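Local coordinates for sensor protein PfeS (Pseudomonas aeruginosa, PDB 3KYZ), which is the membrane-bound sensor histidine kinase of the PfeR/PfeS two-component system and may activate PfeR by phosphorylation, here represented by its sensor domain, at residues A24-Q29 / S50-T55; A40-F45 / V57-P62; Y100-F105 / Q111-I116. All blocks are in the same frame, centred on the assembly; numbering follows the deposited sequence. Where two conformers were deposited one is given.

Contact 1 (A24-Q29 / S50-T55)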
loop_
_atom_site.group_PDB
_atom_site.type_symbol
_atom_site.label_atom_id
_atom_site.label_comp_id
_atom_site.label_asym_id
_atom_site.label_seq_id
_atom_site.Cartn_x
_atom_site.Cartn_y
_atom_site.Cartn_z
ATOM N N ALA A 24 1.874 18.666 -3.320
ATOM C CA ALA A 24 1.087 18.372 -4.511
ATOM C C ALA A 24 1.795 18.886 -5.762
ATOM O O ALA A 24 1.736 18.261 -6.819
ATOM C CB ALA A 24 -0.310 18.957 -4.404
ATOM N N ASP A 25 2.472 20.021 -5.649
ATOM C CA ASP A 25 3.187 20.551 -6.802
ATOM C C ASP A 25 4.304 19.597 -7.232
ATOM O O ASP A 25 4.578 19.455 -8.421
ATOM C CB ASP A 25 3.741 21.952 -6.524
ATOM C CG ASP A 25 4.565 22.473 -7.678
ATOM O OD1 ASP A 25 3.975 23.008 -8.636
ATOM O OD2 ASP A 25 5.801 22.320 -7.637
ATOM N N TYR A 26 4.946 18.938 -6.267
ATOM C CA TYR A 26 5.956 17.940 -6.605
ATOM C C TYR A 26 5.355 16.797 -7.427
ATOM O O TYR A 26 6.011 16.270 -8.332
ATOM C CB TYR A 26 6.620 17.359 -5.358
ATOM C CG TYR A 26 7.686 18.225 -4.710
ATOM C CD1 TYR A 26 8.595 18.962 -5.478
ATOM C CD2 TYR A 26 7.816 18.261 -3.328
ATOM C CE1 TYR A 26 9.586 19.722 -4.874
ATOM C CE2 TYR A 26 8.797 19.024 -2.715
ATOM C CZ TYR A 26 9.681 19.750 -3.490
ATOM O OH TYR A 26 10.666 20.490 -2.879
ATOM N N ALA A 27 4.120 16.405 -7.110
ATOM C CA ALA A 27 3.450 15.336 -7.871
ATOM C C ALA A 27 3.169 15.774 -9.308
ATOM O O ALA A 27 3.288 14.975 -10.244
ATOM C CB ALA A 27 2.159 14.879 -7.186
ATOM N N ARG A 28 2.806 17.044 -9.476
ATOM C CA ARG A 28 2.622 17.614 -10.810
ATOM C C ARG A 28 3.944 17.575 -11.580
ATOM O O ARG A 28 3.978 17.173 -12.752
ATOM C CB ARG A 28 2.102 19.056 -10.727
ATOM C CG ARG A 28 1.920 19.714 -12.094
ATOM C CD ARG A 28 1.803 21.230 -11.995
ATOM N NE ARG A 28 2.950 21.843 -11.325
ATOM C CZ ARG A 28 4.117 22.107 -11.909
ATOM N NH1 ARG A 28 4.314 21.796 -13.181
ATOM N NH2 ARG A 28 5.098 22.676 -11.216
ATOM N N GLN A 29 5.034 17.973 -10.917
ATOM C CA GLN A 29 6.359 17.932 -11.538
ATOM C C GLN A 29 6.771 16.500 -11.866
ATOM O O GLN A 29 7.370 16.243 -12.908
ATOM C CB GLN A 29 7.424 18.543 -10.627
ATOM C CG GLN A 29 7.277 20.021 -10.355
ATOM C CD GLN A 29 8.428 20.535 -9.531
ATOM O OE1 GLN A 29 9.588 20.190 -9.784
ATOM N NE2 GLN A 29 8.125 21.355 -8.536
ATOM N N SER A 50 14.658 13.432 -3.998
ATOM C CA SER A 50 15.195 12.765 -2.827
ATOM C C SER A 50 16.353 13.558 -2.222
ATOM O O SER A 50 16.448 13.715 -1.004
ATOM C CB SER A 50 15.654 11.353 -3.183
ATOM O OG SER A 50 16.131 10.706 -2.027
ATOM N N ALA A 51 17.238 14.053 -3.076
ATOM C CA ALA A 51 18.381 14.827 -2.601
ATOM C C ALA A 51 17.935 16.168 -2.030
ATOM O O ALA A 51 18.419 16.610 -0.987
ATOM C CB ALA A 51 19.384 15.037 -3.722
ATOM N N LYS A 52 17.013 16.822 -2.725
ATOM C CA LYS A 52 16.552 18.135 -2.292
ATOM C C LYS A 52 15.900 18.080 -0.912
ATOM O O LYS A 52 16.195 18.901 -0.049
ATOM C CB LYS A 52 15.562 18.724 -3.294
ATOM C CG LYS A 52 15.082 20.110 -2.902
ATOM C CD LYS A 52 14.012 20.639 -3.844
ATOM C CE LYS A 52 13.544 22.014 -3.398
ATOM N NZ LYS A 52 12.417 22.459 -4.234
ATOM N N GLU A 53 15.019 17.102 -0.715
ATOM C CA GLU A 53 14.223 17.019 0.507
ATOM C C GLU A 53 14.817 16.062 1.530
ATOM O O GLU A 53 14.239 15.854 2.598
ATOM C CB GLU A 53 12.785 16.609 0.176
ATOM C CG GLU A 53 11.992 17.689 -0.551
ATOM C CD GLU A 53 11.609 18.849 0.343
ATOM O OE1 GLU A 53 11.845 18.779 1.573
ATOM O OE2 GLU A 53 11.060 19.838 -0.193
ATOM N N ASP A 54 15.962 15.477 1.192
ATOM C CA ASP A 54 16.668 14.563 2.083
ATOM C C ASP A 54 15.711 13.504 2.622
ATOM O O ASP A 54 15.607 13.293 3.832
ATOM C CB ASP A 54 17.325 15.335 3.236
ATOM C CG ASP A 54 18.272 14.473 4.051
ATOM O OD1 ASP A 54 18.774 13.463 3.510
ATOM O OD2 ASP A 54 18.519 14.811 5.232
ATOM N N THR A 55 15.011 12.837 1.711
ATOM C CA THR A 55 14.000 11.875 2.109
ATOM C C THR A 55 13.765 10.862 0.998
ATOM O O THR A 55 14.111 11.109 -0.168
ATOM C CB THR A 55 12.674 12.583 2.462
ATOM O OG1 THR A 55 11.826 11.678 3.179
ATOM C CG2 THR A 55 11.956 13.076 1.210
#
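The two arms of the helical region 17-53, which folds back on itself, are joined by Y26 of 24-29 reaching across to K52 and E53 of 50-55. With the backbones still 10.9 Å apart between Y26 CA and E53 CA, only long side chains can close the gap, and tyrosine adds a hydroxyl that can both give and accept. Y26 OH donates to E53 OE2 at 2.8 Å, using the carboxylate's anti lone pair, and accepts from K52 NZ at 3.0 Å. Both partners lie at the edge of the ring near its plane, while the carboxylate plane stands 76° to the ring. The fully extended chain of K52 lets NZ reach the hydroxyl while the residue as a whole stays exposed; E53 instead bends at chi2 (-73°), which tucks its carboxylate beside the phenol. The other oxygen, E53 OE1, forms a salt bridge with R121, so this buried acid is gripped from two directions and is probably kept ionised.

Beyond E53 the chain turns in a Schellman motif. D54 takes a positive phi, T55 N bonds back to S50 O at 3.2 Å, and the companion bond from D54 N to A51 O is weak. S50 OG adds a bond to T55 O at 2.8 Å. Around the phenol, the Y22 ring packs edge-to-face on Y26, and L114 of strand 113-117 meets the same tyrosine.

Contact 2 (A40-F45 / V57-P62)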
loop_
_atom_site.group_PDB
_atom_site.type_symbol
_atom_site.label_atom_id
_atom_site.label_comp_id
_atom_site.label_asym_id
_atom_site.label_seq_id
_atom_site.Cartn_x
_atom_site.Cartn_y
_atom_site.Cartn_z
ATOM N N ALA A 40 13.457 7.334 -17.858
ATOM C CA ALA A 40 14.657 8.129 -17.594
ATOM C C ALA A 40 14.316 9.419 -16.852
ATOM O O ALA A 40 15.069 9.860 -15.976
ATOM C CB ALA A 40 15.399 8.438 -18.892
ATOM N N GLY A 41 13.195 10.033 -17.217
ATOM C CA GLY A 41 12.745 11.246 -16.558
ATOM C C GLY A 41 12.279 10.983 -15.137
ATOM O O GLY A 41 12.574 11.749 -14.222
ATOM N N ALA A 42 11.555 9.889 -14.942
ATOM C CA ALA A 42 11.119 9.515 -13.605
ATOM C C ALA A 42 12.325 9.229 -12.708
ATOM O O ALA A 42 12.342 9.599 -11.533
ATOM C CB ALA A 42 10.196 8.310 -13.668
ATOM N N GLU A 43 13.338 8.581 -13.270
ATOM C CA GLU A 43 14.526 8.221 -12.506
ATOM C C GLU A 43 15.265 9.478 -12.047
ATOM O O GLU A 43 15.617 9.617 -10.876
ATOM C CB GLU A 43 15.450 7.340 -13.348
ATOM C CG GLU A 43 16.645 6.795 -12.588
ATOM C CD GLU A 43 16.274 5.652 -11.667
ATOM O OE1 GLU A 43 15.123 5.171 -11.747
ATOM O OE2 GLU A 43 17.139 5.228 -10.870
ATOM N N ARG A 44 15.488 10.404 -12.973
ATOM C CA ARG A 44 16.185 11.636 -12.628
ATOM C C ARG A 44 15.388 12.464 -11.628
ATOM O O ARG A 44 15.960 13.010 -10.680
ATOM C CB ARG A 44 16.506 12.461 -13.873
ATOM C CG ARG A 44 17.311 13.716 -13.571
ATOM C CD ARG A 44 17.818 14.368 -14.846
ATOM N NE ARG A 44 16.744 14.567 -15.811
ATOM C CZ ARG A 44 15.924 15.611 -15.813
ATOM N NH1 ARG A 44 14.975 15.706 -16.735
ATOM N NH2 ARG A 44 16.053 16.561 -14.894
ATOM N N PHE A 45 14.075 12.543 -11.824
ATOM C CA PHE A 45 13.241 13.318 -10.910
ATOM C C PHE A 45 13.296 12.742 -9.495
ATOM O O PHE A 45 13.433 13.469 -8.515
ATOM C CB PHE A 45 11.790 13.401 -11.392
ATOM C CG PHE A 45 10.921 14.214 -10.489
ATOM C CD1 PHE A 45 10.826 15.586 -10.653
ATOM C CD2 PHE A 45 10.242 13.618 -9.437
ATOM C CE1 PHE A 45 10.041 16.345 -9.801
ATOM C CE2 PHE A 45 9.458 14.376 -8.583
ATOM C CZ PHE A 45 9.354 15.737 -8.765
ATOM N N VAL A 57 11.965 8.861 -1.869
ATOM C CA VAL A 57 10.995 9.223 -2.890
ATOM C C VAL A 57 10.855 8.062 -3.865
ATOM O O VAL A 57 11.839 7.368 -4.147
ATOM C CB VAL A 57 11.467 10.474 -3.681
ATOM C CG1 VAL A 57 10.568 10.721 -4.889
ATOM C CG2 VAL A 57 11.515 11.686 -2.768
ATOM N N ALA A 58 9.644 7.843 -4.373
ATOM C CA ALA A 58 9.445 6.907 -5.482
ATOM C C ALA A 58 8.351 7.424 -6.410
ATOM O O ALA A 58 7.436 8.116 -5.963
ATOM C CB ALA A 58 9.090 5.504 -4.969
ATOM N N LEU A 59 8.471 7.119 -7.698
ATOM C CA LEU A 59 7.382 7.316 -8.644
ATOM C C LEU A 59 6.922 5.926 -9.005
ATOM O O LEU A 59 7.719 5.118 -9.469
ATOM C CB LEU A 59 7.864 8.046 -9.903
ATOM C CG LEU A 59 7.958 9.571 -9.785
ATOM C CD1 LEU A 59 8.964 9.970 -8.711
ATOM C CD2 LEU A 59 8.324 10.183 -11.125
ATOM N N VAL A 60 5.651 5.624 -8.763
ATOM C CA VAL A 60 5.169 4.265 -9.032
ATOM C C VAL A 60 3.947 4.262 -9.928
ATOM O O VAL A 60 3.164 5.219 -9.934
ATOM C CB VAL A 60 4.900 3.440 -7.748
ATOM C CG1 VAL A 60 6.158 3.350 -6.889
ATOM C CG2 VAL A 60 3.757 4.018 -6.956
ATOM N N GLY A 61 3.806 3.190 -10.702
ATOM C CA GLY A 61 2.728 3.082 -11.661
ATOM C C GLY A 61 1.496 2.386 -11.109
ATOM O O GLY A 61 1.386 2.160 -9.896
ATOM N N PRO A 62 0.561 2.031 -12.006
ATOM C CA PRO A 62 -0.734 1.452 -11.617
ATOM C C PRO A 62 -0.604 0.092 -10.925
ATOM O O PRO A 62 -1.501 -0.297 -10.177
ATOM C CB PRO A 62 -1.476 1.284 -12.950
ATOM C CG PRO A 62 -0.684 1.999 -13.979
ATOM C CD PRO A 62 0.701 2.204 -13.464
#
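L59 of 57-62 spreads its two methyls between A42 and F45 of 40-45, and the contact rests on this fork. CD2 meets A42 CB at 3.7 Å and lies nearly as close to A42 CA, at 3.8 Å; CD1 meets F45 CD2 at 3.9 Å. The leucine torsions explain the division of labour. With chi1 at -82°, CG stands opposite the carbonyl carbon and close to the backbone N, and with chi2 at 62°, a less common choice for leucine, CD2 is the branch extended away from CA while CD1 folds back. The extended methyl therefore reaches the helix surface and the folded one the phenylalanine.

Here the later part of helix 17-53 packs on strand 57-60, outermost of the three antiparallel strands in this chain. Strand alternation sends V57 and L59 to the helix side and A58 to the other. L114 of the central strand 113-117 packs against L59. On the helix's far side, E43 OE2 is hydrogen-bonded to T70 OG1.

A42 and F45 are three residues apart, hence on neighbouring turns of one side of the helix. Alanine suits the position where helix and strand come nearest, A42 CA and L59 CA being 6.6 Å apart, because its lone methyl points toward the strand. F45 starts out differently: its CB bond runs neither to the strand nor from it. Its chi1 of -179° brings the ring to where L59 CD1 meets its edge, near the ring plane, with the two side chains crossing at about a right angle. Q29, A30 and A33 of the earlier helical arm receive F45, an aromatic wide enough to reach both helix and strand.

Contact 3 (Y100-F105 / Q111-I116)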
loop_
_atom_site.group_PDB
_atom_site.type_symbol
_atom_site.label_atom_id
_atom_site.label_comp_id
_atom_site.label_asym_id
_atom_site.label_seq_id
_atom_site.Cartn_x
_atom_site.Cartn_y
_atom_site.Cartn_z
ATOM N N TYR A 100 4.670 7.659 4.928
ATOM C CA TYR A 100 4.838 7.704 3.478
ATOM C C TYR A 100 3.592 8.325 2.878
ATOM O O TYR A 100 2.480 7.842 3.102
ATOM C CB TYR A 100 5.093 6.308 2.903
ATOM C CG TYR A 100 6.410 5.748 3.374
ATOM C CD1 TYR A 100 7.594 6.071 2.722
ATOM C CD2 TYR A 100 6.473 4.913 4.482
ATOM C CE1 TYR A 100 8.806 5.579 3.158
ATOM C CE2 TYR A 100 7.669 4.417 4.925
ATOM C CZ TYR A 100 8.838 4.752 4.261
ATOM O OH TYR A 100 10.027 4.248 4.702
ATOM N N VAL A 101 3.782 9.415 2.142
ATOM C CA VAL A 101 2.672 10.169 1.587
ATOM C C VAL A 101 2.469 9.817 0.118
ATOM O O VAL A 101 3.416 9.841 -0.674
ATOM C CB VAL A 101 2.914 11.685 1.737
ATOM C CG1 VAL A 101 1.730 12.475 1.191
ATOM C CG2 VAL A 101 3.178 12.032 3.201
ATOM N N SER A 102 1.229 9.468 -0.225
ATOM C CA SER A 102 0.842 9.077 -1.575
ATOM C C SER A 102 0.132 10.240 -2.253
ATOM O O SER A 102 -0.861 10.757 -1.732
ATOM C CB SER A 102 -0.121 7.894 -1.495
ATOM O OG SER A 102 -0.597 7.507 -2.770
ATOM N N ILE A 103 0.637 10.657 -3.409
ATOM C CA ILE A 103 0.067 11.797 -4.128
ATOM C C ILE A 103 -0.118 11.448 -5.605
ATOM O O ILE A 103 0.853 11.305 -6.354
ATOM C CB ILE A 103 0.950 13.061 -4.015
ATOM C CG1 ILE A 103 1.416 13.294 -2.570
ATOM C CG2 ILE A 103 0.199 14.280 -4.569
ATOM C CD1 ILE A 103 2.577 14.301 -2.444
ATOM N N GLU A 104 -1.369 11.302 -6.023
ATOM C CA GLU A 104 -1.666 10.905 -7.394
ATOM C C GLU A 104 -1.093 11.899 -8.397
ATOM O O GLU A 104 -1.046 13.103 -8.139
ATOM C CB GLU A 104 -3.184 10.806 -7.598
ATOM C CG GLU A 104 -3.897 12.167 -7.565
ATOM C CD GLU A 104 -5.409 12.069 -7.764
ATOM O OE1 GLU A 104 -5.956 10.960 -7.640
ATOM O OE2 GLU A 104 -6.051 13.108 -8.039
ATOM N N PHE A 105 -0.668 11.397 -9.548
ATOM C CA PHE A 105 -0.394 12.286 -10.675
ATOM C C PHE A 105 -1.682 13.069 -10.954
ATOM O O PHE A 105 -2.750 12.469 -11.103
ATOM C CB PHE A 105 -0.014 11.483 -11.916
ATOM C CG PHE A 105 1.390 10.928 -11.894
ATOM C CD1 PHE A 105 2.257 11.180 -10.842
ATOM C CD2 PHE A 105 1.835 10.140 -12.948
ATOM C CE1 PHE A 105 3.552 10.665 -10.855
ATOM C CE2 PHE A 105 3.115 9.626 -12.969
ATOM C CZ PHE A 105 3.979 9.889 -11.923
ATOM N N GLN A 111 -2.155 6.759 -14.259
ATOM C CA GLN A 111 -0.820 6.461 -14.779
ATOM C C GLN A 111 0.227 6.304 -13.676
ATOM O O GLN A 111 1.281 5.704 -13.882
ATOM C CB GLN A 111 -0.371 7.521 -15.781
ATOM C CG GLN A 111 -1.136 7.493 -17.092
ATOM C CD GLN A 111 -0.701 8.594 -18.039
ATOM O OE1 GLN A 111 0.384 9.155 -17.897
ATOM N NE2 GLN A 111 -1.553 8.916 -19.007
ATOM N N GLY A 112 -0.044 6.861 -12.504
ATOM C CA GLY A 112 0.898 6.708 -11.419
ATOM C C GLY A 112 0.758 7.723 -10.313
ATOM O O GLY A 112 -0.199 8.498 -10.264
ATOM N N ARG A 113 1.722 7.696 -9.402
ATOM C CA ARG A 113 1.697 8.582 -8.256
ATOM C C ARG A 113 3.111 8.877 -7.793
ATOM O O ARG A 113 4.052 8.130 -8.090
ATOM C CB ARG A 113 0.916 7.938 -7.109
ATOM C CG ARG A 113 1.627 6.747 -6.478
ATOM C CD ARG A 113 0.752 6.076 -5.423
ATOM N NE ARG A 113 -0.287 5.250 -6.037
ATOM C CZ ARG A 113 -1.375 4.806 -5.409
ATOM N NH1 ARG A 113 -1.600 5.125 -4.139
ATOM N NH2 ARG A 113 -2.245 4.039 -6.057
ATOM N N LEU A 114 3.245 9.982 -7.075
ATOM C CA LEU A 114 4.455 10.294 -6.336
ATOM C C LEU A 114 4.285 9.771 -4.915
ATOM O O LEU A 114 3.236 9.972 -4.291
ATOM C CB LEU A 114 4.675 11.811 -6.304
ATOM C CG LEU A 114 5.803 12.310 -5.391
ATOM C CD1 LEU A 114 7.145 11.808 -5.876
ATOM C CD2 LEU A 114 5.805 13.834 -5.320
ATOM N N VAL A 115 5.300 9.071 -4.416
ATOM C CA VAL A 115 5.355 8.705 -3.008
ATOM C C VAL A 115 6.564 9.407 -2.392
ATOM O O VAL A 115 7.675 9.345 -2.927
ATOM C CB VAL A 115 5.466 7.181 -2.808
ATOM C CG1 VAL A 115 5.581 6.846 -1.313
ATOM C CG2 VAL A 115 4.261 6.484 -3.421
ATOM N N ILE A 116 6.343 10.100 -1.283
ATOM C CA ILE A 116 7.431 10.783 -0.597
ATOM C C ILE A 116 7.312 10.522 0.894
ATOM O O ILE A 116 6.239 10.693 1.467
ATOM C CB ILE A 116 7.451 12.306 -0.922
ATOM C CG1 ILE A 116 8.630 13.005 -0.239
ATOM C CG2 ILE A 116 6.127 12.986 -0.558
ATOM C CD1 ILE A 116 8.927 14.374 -0.847
#
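F105 folds its ring over the backbone of G112 and R113 where strand 100-104 gives way to the turn. G112 C and R113 N both sit over the ring centre on one face, and G112 CA makes a CH-pi contact, 4.1 Å from the F105 ring centroid. Glycine fits because, without a side chain, it lets an aromatic ring lie directly on the main chain; its phi of 160° is also one that other residues rarely adopt. The same pair is tied through F105 N to G112 O at 3.0 Å.

Inward from there the ladder is regular. V101 with I116 and I103 with L114 are hydrogen-bonded pairs, each closed by two bonds, such as I103 N to L114 O at 2.8 Å. V101 O also receives the CA-H of V115. Branched aliphatic residues suit such strands: on one face I103 CD1 touches L114 CD2 at 4.3 Å and I116 CG2 at 4.2 Å, in a continuous apolar strip.

On the face of S102 and V115, the end of the R113 chain reaches diagonally to S102 rather than to its paired E104, from which it diverges. Its chi1 of 70° and a bend at chi3 bring NH1 to S102 OG at 2.9 Å, the serine offering its oxygen at the edge of the guanidinium, tilted 21° from that plane.

Further out, A27 and Y26 of helix 17-53 pack on I103 and L114, covering the apolar strip. T81 and F82 of the second subunit lie against R113 and S102 respectively, while V60 and A58 bond to the other edge of strand 113-117. This is a beta hairpin within an antiparallel sheet backed by a long helical region, consistent with a Cache-clan sensor domain.

All three contacts are largely buried, but contact 1 has an exposed lysine at its margin; contacts 2 and 3 both reach the second subunit, and contact 1 does not. Contacts 1 and 2 share the helical region 17-53: the first bridges its two arms with polar groups at side-chain length, whereas the second sets one arm on strand 57-60 through close apolar packing. Contact 3, nearest the chain centre, depends mainly on backbone hydrogen bonds. The contacts also interlock. F45 CZ lies 3.4 Å from Y26 O, A27 CB is 3.3 Å from I103 CG2, and A58 O probably accepts from V115 N at 2.8 Å, linking the strands of contacts 2 and 3 in one sheet.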